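Local structure of DNA translocase coupling protein (Clostridium perfringens, 6O1W) at residues A135-S140 / G300-S305. The protein is a plasmid-encoded coupling protein of the FtsK/SpoIIIE family that probably binds DNA and ATP and drives DNA translocation during conjugation. Numbering follows the deposited sequence.
Sequences AGETGS and GRFADS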
loop_
_atom_site.group_PDB
_atom_site.type_symbol
_atom_site.label_atom_id
_atom_site.label_comp_id
_atom_site.label_asym_id
_atom_site.label_seq_id
_atom_site.Cartn_x
_atom_site.Cartn_y
_atom_site.Cartn_z
ATOM N N ALA A 135 0.576 0.048 4.820
ATOM C CA ALA A 135 1.619 0.143 5.819
ATOM C C ALA A 135 2.727 1.091 5.431
ATOM O O ALA A 135 3.164 1.091 4.295
ATOM C CB ALA A 135 2.190 -1.227 6.123
ATOM N N GLY A 136 3.182 1.881 6.390
ATOM C CA GLY A 136 4.237 2.857 6.154
ATOM C C GLY A 136 4.560 3.686 7.377
ATOM O O GLY A 136 3.730 3.799 8.285
ATOM N N GLU A 137 5.792 4.238 7.412
ATOM C CA GLU A 137 6.302 5.096 8.480
ATOM C C GLU A 137 5.529 6.406 8.494
ATOM O O GLU A 137 4.940 6.765 7.479
ATOM C CB GLU A 137 7.811 5.365 8.283
ATOM C CG GLU A 137 8.695 4.160 8.582
ATOM C CD GLU A 137 10.133 4.249 8.087
ATOM O OE1 GLU A 137 10.676 5.376 8.011
ATOM O OE2 GLU A 137 10.720 3.182 7.783
ATOM N N THR A 138 5.506 7.118 9.623
ATOM C CA THR A 138 4.736 8.372 9.674
ATOM C C THR A 138 5.316 9.393 8.653
ATOM O O THR A 138 6.537 9.505 8.520
ATOM C CB THR A 138 4.553 8.874 11.116
ATOM O OG1 THR A 138 3.542 9.885 11.138
ATOM C CG2 THR A 138 5.854 9.336 11.777
ATOM N N GLY A 139 4.426 9.985 7.853
ATOM C CA GLY A 139 4.781 10.921 6.784
ATOM C C GLY A 139 4.986 10.287 5.412
ATOM O O GLY A 139 5.178 11.008 4.425
ATOM N N SER A 140 4.928 8.928 5.327
ATOM C CA SER A 140 5.126 8.164 4.077
ATOM C C SER A 140 4.047 8.389 3.035
ATOM O O SER A 140 4.317 8.239 1.844
ATOM C CB SER A 140 5.189 6.664 4.369
ATOM O OG SER A 140 4.006 6.224 5.029
ATOM N N GLY A 300 4.968 0.851 2.256
ATOM C CA GLY A 300 5.957 1.904 2.102
ATOM C C GLY A 300 7.338 1.338 2.367
ATOM O O GLY A 300 7.501 0.141 2.602
ATOM N N ARG A 301 8.335 2.192 2.316
ATOM C CA ARG A 301 9.717 1.798 2.531
ATOM C C ARG A 301 9.977 1.497 4.009
ATOM O O ARG A 301 9.623 2.295 4.850
ATOM C CB ARG A 301 10.650 2.919 2.039
ATOM C CG ARG A 301 12.121 2.515 2.149
ATOM C CD ARG A 301 13.047 3.517 1.491
ATOM N NE ARG A 301 14.426 3.029 1.528
ATOM C CZ ARG A 301 15.242 3.164 2.567
ATOM N NH1 ARG A 301 14.843 3.813 3.656
ATOM N NH2 ARG A 301 16.469 2.664 2.523
ATOM N N PHE A 302 10.564 0.349 4.310
ATOM C CA PHE A 302 11.018 -0.024 5.656
ATOM C C PHE A 302 12.428 -0.618 5.454
ATOM O O PHE A 302 12.568 -1.591 4.710
ATOM C CB PHE A 302 10.105 -1.093 6.312
ATOM C CG PHE A 302 8.722 -0.623 6.707
ATOM C CD1 PHE A 302 8.531 0.137 7.857
ATOM C CD2 PHE A 302 7.617 -0.935 5.928
ATOM C CE1 PHE A 302 7.253 0.554 8.234
ATOM C CE2 PHE A 302 6.334 -0.526 6.311
ATOM C CZ PHE A 302 6.161 0.213 7.459
ATOM N N ALA A 303 13.457 -0.033 6.087
ATOM C CA ALA A 303 14.839 -0.532 5.988
ATOM C C ALA A 303 14.996 -1.907 6.643
ATOM O O ALA A 303 15.844 -2.681 6.221
ATOM C CB ALA A 303 15.809 0.462 6.597
ATOM N N ASP A 304 14.134 -2.233 7.620
ATOM C CA ASP A 304 14.134 -3.514 8.326
ATOM C C ASP A 304 13.400 -4.611 7.528
ATOM O O ASP A 304 12.223 -4.461 7.184
ATOM C CB ASP A 304 13.522 -3.338 9.734
ATOM C CG ASP A 304 13.585 -4.554 10.656
ATOM O OD1 ASP A 304 14.243 -5.560 10.284
ATOM O OD2 ASP A 304 12.976 -4.501 11.754
ATOM N N SER A 305 14.102 -5.730 7.289
ATOM C CA SER A 305 13.636 -6.924 6.572
ATOM C C SER A 305 12.405 -7.575 7.192
ATOM O O SER A 305 11.535 -8.025 6.454
ATOM C CB SER A 305 14.758 -7.957 6.464
ATOM O OG SER A 305 15.448 -7.828 5.233
HETATM O O HOH W 1 7.361 3.734 5.051
#
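Phe302 lays the CZ end of its ring against Gly136, the first residue of the P-loop (Walker A) predicted to bind ATP, with CZ 3.5 Å from Gly136 CA. Its flat apolar ring suits this buried place against bare glycine backbone. Ala135, where strand 132-135 ends, brings its C to the ring edge, 4.0 Å from Phe302 CE2, and its small CB makes an apolar contact with CE2 at 4.2 Å. On the outer side Glu137 runs past the ring in the opposite direction, offering methylenes to it while its carboxylate stays at the exposed rim. Its chi1 of -72° sets CG 3.9 Å from Phe302 CE1, and the extended chain beyond carries OE2 to 3.8 Å from Phe302 CD1. The carboxylate plane is turned 58° from the ring.

Backbone bonds hold the two loops at this spacing. Gly300 N donates to Ala135 O at 2.7 Å, carrying the pairing of parallel strands 132-135 and 296-299 into the loops; a side chain on Gly300 would point at Gly136. A water accepts from Glu137 N and donates to Arg301 O. The ring also touches Pro281 and, on helix 305-312, Ala307. Within the P-loop, Ser140 N closes a type II turn onto Glu137 O (3.1 Å), with Gly139 at the positive-phi position that favours glycine. A hydroxyl suits Ser140: OG accepts from Lys142 N while donating, in the carbonyl plane, to Glu137 O at 2.7 Å.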